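Local coordinates for protein fatty acyl CoA synthetase FADD13 (FATTY-ACYL-CoA SYNTHETASE) (PDB 3R44) that belongs to the ANL superfamily of AMP-binding enzymes, with a large AMP-binding region followed by a smaller C-terminal domain, at residues E319-G324 with I371-Y376; F345-R351 with G363-S369; R393-I397 with K409-K413. All coordinates share one frame; numbering follows the deposited sequence. Where two conformers were deposited one is given.

How the contacts relate
Contact 1 is the most deeply placed of the three, a meeting of loops in which every touching residue is buried and a carboxylate is held by a phenol. Contact 2 is an antiparallel strand pair, partly buried, whose regular backbone bonding ends in a hydroxyl at one end and a charged, watered cluster at the other. Contact 3 is a short hairpin end with a bulge and a salt bridge, also partly buried. Contact 2 touches both others: Thr-346 and Ile-367 pack on residues of contact 1, and strand 364-369 neighbours strand 391-394, which runs into contact 3. Contacts 1 and 3 do not touch, their centres lying about 15 Å apart.

Contact 1 of 3, residues E319-G324 with I371-Y376; sequences ESCGGG and ILLKEY
The carboxylate of Glu-319 and the ring of Tyr-376 stand nearly perpendicular, their planes 81° apart. OH of Tyr-376 donates to OE2 of Glu-319 at 2.7 Å, using the anti lone pair of that oxygen, the one directed away from OE1, and OE2 itself lies in the plane of the ring at its edge. A bend in the glutamate chain at chi2 (96°) swings the carboxylate over to the hydroxyl while CG stays packed beside it. The ring is also covered from one face: CD1 of Leu-373 sits 3.7 Å above the plane of the Tyr-376 ring, over its centre, and the same methyl touches CG of Glu-319. Leu-373 therefore fills the angle between the two polar side chains.

The backbone joins the loops as well. N of Leu-373 donates to O of Glu-319 at 2.9 Å, and CA of Leu-372 makes a C-H...O contact with the same oxygen. Further along, Ile-371 extends CD1 to within 3.3 Å of O of Ser-320, a contact made over the type I' beta turn from Ser-320 to Gly-323. Ser-320 braces that turn by donating from OG to O of Gly-323 at 2.6 Å. CD1 of Ile-371 also packs on the backbone of Gly-323, 3.7 Å from its C.

Phe-392 of strand 391-394 lies against Glu-319, Leu-372, Leu-373 and Tyr-376, while Lys-186 makes a cation-pi contact with the tyrosine. Helix 192-205 packs on Cys-321 and Ile-371, and strand 186-191 bonds through Val-189 to the backbone of Lys-374 and Glu-375.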
ATOM      1  N   GLU A 319      -7.092   2.508   3.202  1.00 12.41           N
ATOM      2  CA  GLU A 319      -8.542   2.650   3.355  1.00 13.73           C
ATOM      3  C   GLU A 319      -9.334   2.128   2.161  1.00 13.86           C
ATOM      4  O   GLU A 319     -10.515   1.851   2.284  1.00 14.14           O
ATOM      5  CB  GLU A 319      -8.888   4.108   3.611  1.00 14.27           C
ATOM      6  CG  GLU A 319      -8.474   4.576   5.010  1.00 15.49           C
ATOM      7  CD  GLU A 319      -7.105   5.282   5.047  1.00 18.96           C
ATOM      8  OE1 GLU A 319      -6.173   4.924   4.240  1.00 17.87           O
ATOM      9  OE2 GLU A 319      -6.937   6.134   5.970  1.00 19.78           O
ATOM     10  N   SER A 320      -8.700   2.057   0.996  1.00 12.73           N
ATOM     11  CA  SER A 320      -9.354   1.522  -0.218  1.00 13.70           C
ATOM     12  C   SER A 320      -8.939   0.109  -0.578  1.00 14.47           C
ATOM     13  O   SER A 320      -9.205  -0.382  -1.671  1.00 14.23           O
ATOM     14  CB  SER A 320      -9.139   2.472  -1.377  1.00 13.96           C
ATOM     15  OG  SER A 320      -7.823   2.382  -1.817  1.00 14.55           O
ATOM     16  N   CYS A 321      -8.314  -0.569   0.379  1.00 15.53           N
ATOM     17  CA  CYS A 321      -7.874  -1.959   0.240  1.00 15.46           C
ATOM     18  C   CYS A 321      -6.995  -2.189  -0.942  1.00 16.49           C
ATOM     19  O   CYS A 321      -7.083  -3.251  -1.582  1.00 15.73           O
ATOM     20  CB  CYS A 321      -9.059  -2.913   0.113  1.00 15.30           C
ATOM     21  SG  CYS A 321      -8.804  -4.514   0.824  1.00 17.67           S
ATOM     22  N   GLY A 322      -6.236  -1.168  -1.290  1.00 16.28           N
ATOM     23  CA  GLY A 322      -5.376  -1.256  -2.449  1.00 16.97           C
ATOM     24  C   GLY A 322      -6.041  -1.056  -3.794  1.00 17.54           C
ATOM     25  O   GLY A 322      -5.411  -1.290  -4.813  1.00 20.27           O
ATOM     26  N   GLY A 323      -7.326  -0.706  -3.828  1.00 17.07           N
ATOM     27  CA  GLY A 323      -7.994  -0.365  -5.075  1.00 17.13           C
ATOM     28  C   GLY A 323      -8.134   1.135  -5.239  1.00 16.72           C
ATOM     29  O   GLY A 323      -7.886   1.922  -4.337  1.00 17.01           O
ATOM     30  N   GLY A 324      -8.581   1.570  -6.379  1.00 16.59           N
ATOM     31  CA  GLY A 324      -8.800   2.993  -6.539  1.00 17.55           C
ATOM     32  C   GLY A 324      -8.749   3.328  -8.004  1.00 16.20           C
ATOM     33  O   GLY A 324      -9.779   3.190  -8.683  1.00 16.40           O
ATOM     34  N   ILE A 371     -14.962  -1.374  -1.894  1.00 12.32           N
ATOM     35  CA  ILE A 371     -13.591  -1.633  -1.476  1.00 13.21           C
ATOM     36  C   ILE A 371     -13.190  -0.860  -0.211  1.00 13.02           C
ATOM     37  O   ILE A 371     -12.148  -1.149   0.413  1.00 12.68           O
ATOM     38  CB  ILE A 371     -12.561  -1.306  -2.575  1.00 12.55           C
ATOM     39  CG1 ILE A 371     -12.445   0.219  -2.690  1.00 13.53           C
ATOM     40  CG2 ILE A 371     -12.857  -2.081  -3.978  1.00 13.51           C
ATOM     41  CD1 ILE A 371     -11.506   0.691  -3.806  1.00 14.97           C
ATOM     42  N   LEU A 372     -14.003   0.128   0.168  1.00 11.89           N
ATOM     43  CA  LEU A 372     -13.657   1.012   1.280  1.00 12.06           C
ATOM     44  C   LEU A 372     -13.746   0.320   2.608  1.00 12.57           C
ATOM     45  O   LEU A 372     -14.568  -0.569   2.852  1.00 10.78           O
ATOM     46  CB  LEU A 372     -14.545   2.255   1.297  1.00 11.92           C
ATOM     47  CG  LEU A 372     -14.303   3.176   0.117  1.00 14.60           C
ATOM     48  CD1 LEU A 372     -15.387   4.262   0.095  1.00 16.79           C
ATOM     49  CD2 LEU A 372     -12.918   3.792   0.135  1.00 15.15           C
ATOM     50  N   LEU A 373     -12.914   0.788   3.504  1.00 12.50           N
ATOM     51  CA  LEU A 373     -12.953   0.358   4.890  1.00 11.78           C
ATOM     52  C   LEU A 373     -14.338   0.455   5.500  1.00 13.89           C
ATOM     53  O   LEU A 373     -15.168   1.335   5.156  1.00 12.93           O
ATOM     54  CB  LEU A 373     -11.941   1.169   5.759  1.00 11.17           C
ATOM     55  CG  LEU A 373     -12.431   2.549   6.255  1.00 13.13           C
ATOM     56  CD1 LEU A 373     -11.424   3.153   7.207  1.00 15.20           C
ATOM     57  CD2 LEU A 373     -12.740   3.584   5.103  1.00 13.05           C
ATOM     58  N   LYS A 374     -14.589  -0.440   6.417  1.00 13.61           N
ATOM     59  CA  LYS A 374     -15.799  -0.383   7.212  1.00 15.34           C
ATOM     60  C   LYS A 374     -15.748   0.782   8.205  1.00 15.81           C
ATOM     61  O   LYS A 374     -16.744   1.513   8.411  1.00 14.41           O
ATOM     62  CB  LYS A 374     -16.005  -1.691   7.983  1.00 16.78           C
ATOM     63  CG  LYS A 374     -17.153  -1.591   9.005  1.00 21.51           C
ATOM     64  CD  LYS A 374     -17.182  -2.759   9.999  1.00 26.40           C
ATOM     65  CE  LYS A 374     -17.813  -3.964   9.416  1.00 26.83           C
ATOM     66  NZ  LYS A 374     -18.030  -5.036  10.458  1.00 24.06           N
ATOM     67  N   GLU A 375     -14.602   0.926   8.851  1.00 14.55           N
ATOM     68  CA  GLU A 375     -14.426   1.924   9.891  1.00 15.61           C
ATOM     69  C   GLU A 375     -12.945   1.981  10.265  1.00 14.40           C
ATOM     70  O   GLU A 375     -12.178   1.078   9.918  1.00 15.10           O
ATOM     71  CB  GLU A 375     -15.226   1.516  11.110  1.00 15.17           C
ATOM     72  CG  GLU A 375     -14.649   0.293  11.818  1.00 18.03           C
ATOM     73  CD  GLU A 375     -15.624  -0.390  12.773  1.00 26.12           C
ATOM     74  OE1 GLU A 375     -16.845  -0.178  12.673  1.00 30.26           O
ATOM     75  OE2 GLU A 375     -15.131  -1.183  13.607  1.00 28.86           O
ATOM     76  N   TYR A 376     -12.554   3.028  10.972  1.00 13.89           N
ATOM     77  CA  TYR A 376     -11.299   2.984  11.706  1.00 13.66           C
ATOM     78  C   TYR A 376     -11.569   2.330  13.053  1.00 14.20           C
ATOM     79  O   TYR A 376     -12.563   2.636  13.711  1.00 15.11           O
ATOM     80  CB  TYR A 376     -10.752   4.389  11.898  1.00 13.90           C
ATOM     81  CG  TYR A 376     -10.316   5.104  10.665  1.00 13.44           C
ATOM     82  CD1 TYR A 376      -9.197   4.664   9.936  1.00 13.37           C
ATOM     83  CD2 TYR A 376     -10.999   6.261  10.219  1.00 14.10           C
ATOM     84  CE1 TYR A 376      -8.791   5.337   8.825  1.00 15.38           C
ATOM     85  CE2 TYR A 376     -10.579   6.939   9.112  1.00 16.90           C
ATOM     86  CZ  TYR A 376      -9.485   6.480   8.426  1.00 14.55           C
ATOM     87  OH  TYR A 376      -9.057   7.131   7.314  1.00 14.07           O
TER

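Contact 2 of 3, residues F345-R351 with G363-S369; sequences FTDVAVR and GEVVIKS
Ser-369 turns OG away from its own backbone N (chi1 -175°), which carries the hydroxyl to O of Phe-345 at 2.6 Å; at the far end of the pair, Arg-351 and Glu-364 both run extended from chi1 values near 180° and lie side by side, pointing the same way. Between these ends, strands 346-351 and 364-369 form an antiparallel pair, the axes of these short segments approaching to 4.4 Å. Asp-347 with Lys-368, Ala-349 with Val-366 and Arg-351 with Glu-364 are hydrogen-bonded pairs, each bonded in both directions. N of Val-366, for example, donates to O of Ala-349 at 2.8 Å.

The two faces differ. On one, CG1 of Val-348 meets CG1 of Val-365 at 4.0 Å, the two side chains crossing at a slant. On the other, Val-366 splits its branches: CG2 rests on CB of Ala-349, whereas CG1 reaches CB of Arg-351 at 3.9 Å. Trp-391 of strand 391-394 covers this second face, touching Asp-347, Ala-349, Val-366 and Lys-368.

The charged ends of Arg-351 and Glu-364 do not touch, NH1 of Arg-351 and OE1 of Glu-364 being 4.6 Å apart, and their planes are turned 85° from each other. A water joins them instead, accepting from NH1 of Arg-351 in the guanidinium plane and donating to OE1 of Glu-364 at 2.7 Å and to O of Arg-351. Each charge has a stronger partner outside the pair, Arg-351 in Asp-388 and Glu-364 in Arg-393 and the backbone N of Gly-395. The glutamate would therefore probably remain ionised, and its link to Arg-351 is indirect, through one bridging water, while these outside groups take the direct bonds.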
ATOM      1  N   PHE A 345     -15.899  -1.289 -10.295  1.00 14.55           N
ATOM      2  CA  PHE A 345     -16.453  -1.322  -8.929  1.00 14.06           C
ATOM      3  C   PHE A 345     -15.993  -0.170  -8.030  1.00 14.26           C
ATOM      4  O   PHE A 345     -16.191  -0.231  -6.824  1.00 16.76           O
ATOM      5  CB  PHE A 345     -16.206  -2.681  -8.255  1.00 15.97           C
ATOM      6  CG  PHE A 345     -16.609  -3.841  -9.105  1.00 16.97           C
ATOM      7  CD1 PHE A 345     -17.921  -3.959  -9.534  1.00 16.58           C
ATOM      8  CD2 PHE A 345     -15.676  -4.772  -9.521  1.00 16.00           C
ATOM      9  CE1 PHE A 345     -18.317  -5.028 -10.394  1.00 23.86           C
ATOM     10  CE2 PHE A 345     -16.058  -5.838 -10.354  1.00 19.10           C
ATOM     11  CZ  PHE A 345     -17.364  -5.957 -10.810  1.00 22.73           C
ATOM     12  N   THR A 346     -15.409   0.861  -8.634  1.00 14.28           N
ATOM     13  CA  THR A 346     -14.912   2.027  -7.881  0.50 14.84           C
ATOM     14  C   THR A 346     -15.365   3.307  -8.572  1.00 15.97           C
ATOM     15  O   THR A 346     -15.251   3.436  -9.807  1.00 18.08           O
ATOM     16  CB  THR A 346     -13.361   2.021  -7.695  0.50 13.77           C
ATOM     17  OG1 THR A 346     -12.997   2.770  -6.520  0.50 18.00           O
ATOM     18  CG2 THR A 346     -12.653   2.636  -8.880  0.50 13.68           C
ATOM     19  N   ASP A 347     -15.903   4.260  -7.793  1.00 13.76           N
ATOM     20  CA  ASP A 347     -16.117   5.580  -8.341  1.00 13.39           C
ATOM     21  C   ASP A 347     -15.106   6.528  -7.702  1.00 13.15           C
ATOM     22  O   ASP A 347     -14.840   6.463  -6.501  1.00 13.63           O
ATOM     23  CB  ASP A 347     -17.533   6.123  -8.098  1.00 14.23           C
ATOM     24  CG  ASP A 347     -18.649   5.255  -8.731  1.00 19.43           C
ATOM     25  OD1 ASP A 347     -18.373   4.466  -9.647  1.00 22.18           O
ATOM     26  OD2 ASP A 347     -19.832   5.368  -8.328  1.00 21.69           O
ATOM     27  N   VAL A 348     -14.526   7.416  -8.481  1.00 12.56           N
ATOM     28  CA  VAL A 348     -13.473   8.312  -7.954  1.00 13.32           C
ATOM     29  C   VAL A 348     -13.817   9.692  -8.413  1.00 14.96           C
ATOM     30  O   VAL A 348     -14.207   9.845  -9.561  1.00 16.31           O
ATOM     31  CB  VAL A 348     -12.071   7.934  -8.507  1.00 13.50           C
ATOM     32  CG1 VAL A 348     -11.001   8.968  -8.034  1.00 14.59           C
ATOM     33  CG2 VAL A 348     -11.719   6.439  -8.190  1.00 13.56           C
ATOM     34  N   ALA A 349     -13.750  10.703  -7.550  1.00 14.79           N
ATOM     35  CA  ALA A 349     -14.126  12.042  -7.950  1.00 13.92           C
ATOM     36  C   ALA A 349     -13.261  13.002  -7.140  1.00 14.80           C
ATOM     37  O   ALA A 349     -12.375  12.541  -6.387  1.00 15.01           O
ATOM     38  CB  ALA A 349     -15.673  12.316  -7.702  1.00 14.11           C
ATOM     39  N   VAL A 350     -13.501  14.296  -7.302  1.00 17.80           N
ATOM     40  CA  VAL A 350     -12.835  15.328  -6.492  1.00 18.32           C
ATOM     41  C   VAL A 350     -13.836  16.219  -5.788  1.00 19.93           C
ATOM     42  O   VAL A 350     -14.800  16.677  -6.408  1.00 20.02           O
ATOM     43  CB  VAL A 350     -11.829  16.160  -7.341  1.00 19.65           C
ATOM     44  CG1 VAL A 350     -10.577  15.330  -7.665  1.00 19.67           C
ATOM     45  CG2 VAL A 350     -12.507  16.694  -8.553  1.00 22.23           C
ATOM     46  N   ARG A 351     -13.587  16.523  -4.501  1.00 19.00           N
ATOM     47  CA  ARG A 351     -14.473  17.338  -3.713  1.00 21.10           C
ATOM     48  C   ARG A 351     -13.857  18.712  -3.613  1.00 23.90           C
ATOM     49  O   ARG A 351     -12.779  18.858  -3.061  1.00 22.22           O
ATOM     50  CB  ARG A 351     -14.609  16.726  -2.321  1.00 20.91           C
ATOM     51  CG  ARG A 351     -15.476  17.450  -1.349  1.00 24.52           C
ATOM     52  CD  ARG A 351     -15.493  16.675  -0.059  1.00 26.54           C
ATOM     53  NE  ARG A 351     -16.483  17.206   0.869  1.00 26.94           N
ATOM     54  CZ  ARG A 351     -16.339  18.283   1.617  1.00 30.92           C
ATOM     55  NH1 ARG A 351     -15.236  19.031   1.572  1.00 30.12           N
ATOM     56  NH2 ARG A 351     -17.358  18.631   2.415  1.00 32.53           N
ATOM     57  N   GLY A 363      -9.530  19.083  -6.778  1.00 21.73           N
ATOM     58  CA  GLY A 363     -10.027  19.061  -5.399  1.00 21.65           C
ATOM     59  C   GLY A 363      -9.508  17.888  -4.607  1.00 19.53           C
ATOM     60  O   GLY A 363      -8.520  17.242  -4.983  1.00 21.14           O
ATOM     61  N   GLU A 364     -10.160  17.601  -3.499  1.00 18.43           N
ATOM     62  CA  GLU A 364      -9.731  16.482  -2.665  1.00 16.64           C
ATOM     63  C   GLU A 364     -10.204  15.174  -3.317  1.00 15.59           C
ATOM     64  O   GLU A 364     -11.374  15.075  -3.655  1.00 14.97           O
ATOM     65  CB  GLU A 364     -10.300  16.625  -1.245  1.00 18.12           C
ATOM     66  CG  GLU A 364      -9.849  15.489  -0.350  1.00 17.33           C
ATOM     67  CD  GLU A 364     -10.571  15.488   1.012  1.00 21.74           C
ATOM     68  OE1 GLU A 364     -11.577  16.254   1.175  1.00 23.40           O
ATOM     69  OE2 GLU A 364     -10.141  14.714   1.910  1.00 24.85           O
ATOM     70  N   VAL A 365      -9.317  14.184  -3.477  1.00 14.45           N
ATOM     71  CA  VAL A 365      -9.699  12.929  -4.072  1.00 14.04           C
ATOM     72  C   VAL A 365     -10.692  12.219  -3.151  1.00 13.98           C
ATOM     73  O   VAL A 365     -10.464  12.094  -1.903  1.00 14.93           O
ATOM     74  CB  VAL A 365      -8.515  12.058  -4.396  1.00 13.23           C
ATOM     75  CG1 VAL A 365      -9.016  10.711  -5.029  1.00 13.28           C
ATOM     76  CG2 VAL A 365      -7.517  12.817  -5.403  1.00 14.32           C
ATOM     77  N   VAL A 366     -11.837  11.829  -3.724  1.00 13.29           N
ATOM     78  CA  VAL A 366     -12.824  11.082  -2.924  1.00 12.86           C
ATOM     79  C   VAL A 366     -13.174   9.771  -3.644  1.00 12.60           C
ATOM     80  O   VAL A 366     -13.127   9.703  -4.886  1.00 11.75           O
ATOM     81  CB  VAL A 366     -14.069  11.881  -2.576  1.00 14.31           C
ATOM     82  CG1 VAL A 366     -13.763  12.988  -1.578  1.00 15.20           C
ATOM     83  CG2 VAL A 366     -14.765  12.428  -3.798  1.00 13.91           C
ATOM     84  N   ILE A 367     -13.501   8.736  -2.873  1.00 12.90           N
ATOM     85  CA  ILE A 367     -13.769   7.409  -3.445  1.00 12.49           C
ATOM     86  C   ILE A 367     -15.107   6.907  -2.930  1.00 13.26           C
ATOM     87  O   ILE A 367     -15.378   7.022  -1.702  1.00 13.39           O
ATOM     88  CB  ILE A 367     -12.639   6.422  -3.036  1.00 12.78           C
ATOM     89  CG1 ILE A 367     -11.249   6.941  -3.501  1.00 16.63           C
ATOM     90  CG2 ILE A 367     -12.936   4.990  -3.550  1.00 12.73           C
ATOM     91  CD1 ILE A 367      -9.989   6.085  -3.046  1.00 17.97           C
ATOM     92  N   LYS A 368     -15.917   6.286  -3.780  1.00 12.75           N
ATOM     93  CA  LYS A 368     -17.189   5.623  -3.357  1.00 13.72           C
ATOM     94  C   LYS A 368     -17.133   4.212  -3.935  1.00 13.63           C
ATOM     95  O   LYS A 368     -16.940   4.046  -5.126  1.00 13.22           O
ATOM     96  CB  LYS A 368     -18.433   6.361  -3.854  1.00 15.30           C
ATOM     97  CG  LYS A 368     -19.744   5.681  -3.462  1.00 19.12           C
ATOM     98  CD  LYS A 368     -20.954   6.589  -3.797  1.00 26.56           C
ATOM     99  CE  LYS A 368     -21.302   7.444  -2.605  1.00 28.79           C
ATOM    100  NZ  LYS A 368     -22.600   8.173  -2.796  1.00 32.44           N
ATOM    101  N   SER A 369     -17.222   3.189  -3.070  1.00 11.84           N
ATOM    102  CA  SER A 369     -16.936   1.848  -3.488  1.00 12.67           C
ATOM    103  C   SER A 369     -17.091   0.901  -2.316  1.00 14.21           C
ATOM    104  O   SER A 369     -16.794   1.273  -1.183  1.00 13.59           O
ATOM    105  CB  SER A 369     -15.474   1.709  -3.939  1.00 11.98           C
ATOM    106  OG  SER A 369     -15.176   0.416  -4.472  1.00 13.55           O
TER
HETATM  107  O   HOH W   1     -12.636  18.527   0.144  1.00 12.10           O

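Contact 3 of 3, residues R393-I397 with K409-K413; sequences RTGDI and KDRLK
Ile-397 faces both Lys-409 and Asp-410 in a classic beta bulge, where the hairpin of strands 396-400 and 406-410 begins and ends. O of Ile-397 accepts two backbone N-H groups, from N of Lys-409 at 2.8 Å and from N of Asp-410 at 3.2 Å, while its own N donates to O of Asp-410.

Beyond the bulge the side chain of Asp-396 takes over. Its CG lies beside the backbone N, anti to the carbonyl carbon (chi1 -66°), and this presents the two carboxylate oxygens to different partners. OD1 of Asp-396 receives the backbone N-H of Leu-412, N to OD1 2.8 Å, on its anti side and 18° out of the carboxylate plane. OD2 of Asp-396 forms a salt bridge with NH1 of Arg-411 at 3.0 Å, the carboxylate and guanidinium planes standing 76° apart. The arginine gets there by bending at chi2 and chi3, folding CD back to lie against the carboxylate. OD2 is also hydrogen-bonded to OH of Tyr-315 in strand 310-316, so this buried acid is held from several directions.

At Gly-395 the chain turns a corner between two sheets, and CB of Leu-412 packs 3.6 Å from O of Gly-395. The corner is also braced by an ST turn: OG1 of Thr-394, itself hydrogen-bonded to O of Val-365 in strand 364-369, accepts from the backbone N of Asp-396 at 3.0 Å.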
ATOM      1  N   ARG A 393     -13.192  10.580   2.064  1.00 13.92           N
ATOM      2  CA  ARG A 393     -12.269  11.676   1.808  1.00 15.65           C
ATOM      3  C   ARG A 393     -10.823  11.286   2.082  1.00 15.33           C
ATOM      4  O   ARG A 393     -10.423  11.012   3.236  1.00 15.99           O
ATOM      5  CB  ARG A 393     -12.655  12.858   2.662  1.00 16.42           C
ATOM      6  CG  ARG A 393     -14.067  13.344   2.341  1.00 20.68           C
ATOM      7  CD  ARG A 393     -14.585  14.496   3.194  1.00 24.22           C
ATOM      8  NE  ARG A 393     -13.673  15.630   3.243  1.00 23.53           N
ATOM      9  CZ  ARG A 393     -13.853  16.745   3.939  1.00 29.03           C
ATOM     10  NH1 ARG A 393     -14.950  16.963   4.635  1.00 29.68           N
ATOM     11  NH2 ARG A 393     -12.919  17.671   3.910  1.00 29.92           N
ATOM     12  N   THR A 394     -10.021  11.256   1.043  1.00 15.93           N
ATOM     13  CA  THR A 394      -8.672  10.731   1.167  1.00 15.61           C
ATOM     14  C   THR A 394      -7.705  11.692   1.866  1.00 16.27           C
ATOM     15  O   THR A 394      -6.688  11.232   2.383  1.00 19.24           O
ATOM     16  CB  THR A 394      -8.055  10.370  -0.224  1.00 14.60           C
ATOM     17  OG1 THR A 394      -7.921  11.585  -0.992  1.00 16.31           O
ATOM     18  CG2 THR A 394      -8.933   9.370  -1.004  1.00 12.26           C
ATOM     19  N   GLY A 395      -7.962  13.000   1.824  1.00 17.17           N
ATOM     20  CA  GLY A 395      -7.024  13.988   2.296  1.00 18.18           C
ATOM     21  C   GLY A 395      -5.954  14.301   1.257  1.00 18.59           C
ATOM     22  O   GLY A 395      -5.080  15.145   1.484  1.00 20.76           O
ATOM     23  N   ASP A 396      -6.014  13.604   0.116  1.00 16.87           N
ATOM     24  CA  ASP A 396      -5.052  13.827  -0.962  1.00 18.11           C
ATOM     25  C   ASP A 396      -5.706  14.765  -1.968  1.00 18.36           C
ATOM     26  O   ASP A 396      -6.929  14.731  -2.163  1.00 16.92           O
ATOM     27  CB  ASP A 396      -4.704  12.503  -1.647  1.00 16.77           C
ATOM     28  CG  ASP A 396      -3.954  11.515  -0.751  1.00 21.37           C
ATOM     29  OD1 ASP A 396      -3.374  11.861   0.313  1.00 22.92           O
ATOM     30  OD2 ASP A 396      -3.978  10.332  -1.126  1.00 24.08           O
ATOM     31  N   ILE A 397      -4.932  15.639  -2.601  1.00 19.11           N
ATOM     32  CA  ILE A 397      -5.467  16.576  -3.553  0.60 19.91           C
ATOM     33  C   ILE A 397      -5.088  16.111  -4.959  1.00 19.36           C
ATOM     34  O   ILE A 397      -3.945  15.646  -5.191  1.00 20.03           O
ATOM     35  CB  ILE A 397      -4.895  17.992  -3.334  0.60 21.81           C
ATOM     36  CG1 ILE A 397      -5.175  18.482  -1.912  0.60 22.61           C
ATOM     37  CG2 ILE A 397      -5.428  18.986  -4.412  0.60 24.24           C
ATOM     38  CD1 ILE A 397      -6.632  18.385  -1.471  0.60 22.22           C
ATOM     39  N   LYS A 409      -1.743  15.511  -6.943  1.00 20.76           N
ATOM     40  CA  LYS A 409      -0.942  16.717  -6.776  1.00 23.88           C
ATOM     41  C   LYS A 409      -0.218  16.758  -5.462  1.00 24.88           C
ATOM     42  O   LYS A 409       0.905  17.272  -5.401  1.00 25.10           O
ATOM     43  CB  LYS A 409      -1.804  17.974  -6.904  1.00 25.04           C
ATOM     44  CG  LYS A 409      -2.448  18.147  -8.246  1.00 29.44           C
ATOM     45  CD  LYS A 409      -1.406  18.216  -9.345  1.00 37.21           C
ATOM     46  CE  LYS A 409      -2.013  18.329 -10.740  1.00 40.91           C
ATOM     47  NZ  LYS A 409      -2.827  19.600 -10.887  1.00 44.70           N
ATOM     48  N   ASP A 410      -0.867  16.286  -4.402  1.00 23.55           N
ATOM     49  CA  ASP A 410      -0.253  16.279  -3.069  1.00 26.13           C
ATOM     50  C   ASP A 410      -0.931  15.227  -2.213  1.00 24.50           C
ATOM     51  O   ASP A 410      -2.085  14.850  -2.478  1.00 22.34           O
ATOM     52  CB  ASP A 410      -0.432  17.613  -2.381  1.00 28.50           C
ATOM     53  CG  ASP A 410       0.869  18.276  -2.018  1.00 36.17           C
ATOM     54  OD1 ASP A 410       1.941  17.613  -1.864  1.00 43.50           O
ATOM     55  OD2 ASP A 410       0.808  19.517  -1.935  1.00 43.52           O
ATOM     56  N   ARG A 411      -0.186  14.730  -1.240  1.00 24.77           N
ATOM     57  CA  ARG A 411      -0.681  13.723  -0.345  1.00 27.05           C
ATOM     58  C   ARG A 411      -0.900  14.348   1.007  1.00 23.20           C
ATOM     59  O   ARG A 411      -0.206  15.312   1.371  1.00 22.28           O
ATOM     60  CB  ARG A 411       0.320  12.607  -0.174  1.00 29.60           C
ATOM     61  CG  ARG A 411       0.836  11.999  -1.459  1.00 37.17           C
ATOM     62  CD  ARG A 411      -0.237  11.291  -2.141  1.00 44.60           C
ATOM     63  NE  ARG A 411       0.129   9.960  -2.617  1.00 53.59           N
ATOM     64  CZ  ARG A 411      -0.408   8.822  -2.158  1.00 57.40           C
ATOM     65  NH1 ARG A 411      -1.325   8.831  -1.176  1.00 57.05           N
ATOM     66  NH2 ARG A 411      -0.022   7.665  -2.682  1.00 61.02           N
ATOM     67  N   LEU A 412      -1.820  13.740   1.747  1.00 22.73           N
ATOM     68  CA  LEU A 412      -2.153  14.147   3.113  1.00 21.42           C
ATOM     69  C   LEU A 412      -0.896  14.253   3.959  1.00 20.68           C
ATOM     70  O   LEU A 412      -0.753  15.205   4.732  1.00 17.47           O
ATOM     71  CB  LEU A 412      -3.105  13.122   3.744  1.00 23.09           C
ATOM     72  CG  LEU A 412      -3.536  13.396   5.202  1.00 23.73           C
ATOM     73  CD1 LEU A 412      -4.052  14.815   5.248  1.00 23.01           C
ATOM     74  CD2 LEU A 412      -4.562  12.423   5.655  1.00 27.82           C
ATOM     75  N   LYS A 413       0.034  13.300   3.790  1.00 21.99           N
ATOM     76  CA  LYS A 413       1.267  13.271   4.607  1.00 24.23           C
ATOM     77  C   LYS A 413       2.136  14.503   4.506  1.00 24.15           C
ATOM     78  O   LYS A 413       2.957  14.753   5.379  1.00 24.75           O
ATOM     79  CB  LYS A 413       2.137  12.051   4.284  1.00 26.62           C
ATOM     80  CG  LYS A 413       2.703  12.064   2.871  1.00 28.07           C
ATOM     81  CD  LYS A 413       3.317  10.745   2.437  1.00 37.20           C
ATOM     82  CE  LYS A 413       3.879  10.901   0.988  1.00 38.99           C
ATOM     83  NZ  LYS A 413       4.782   9.768   0.625  1.00 44.59           N
TER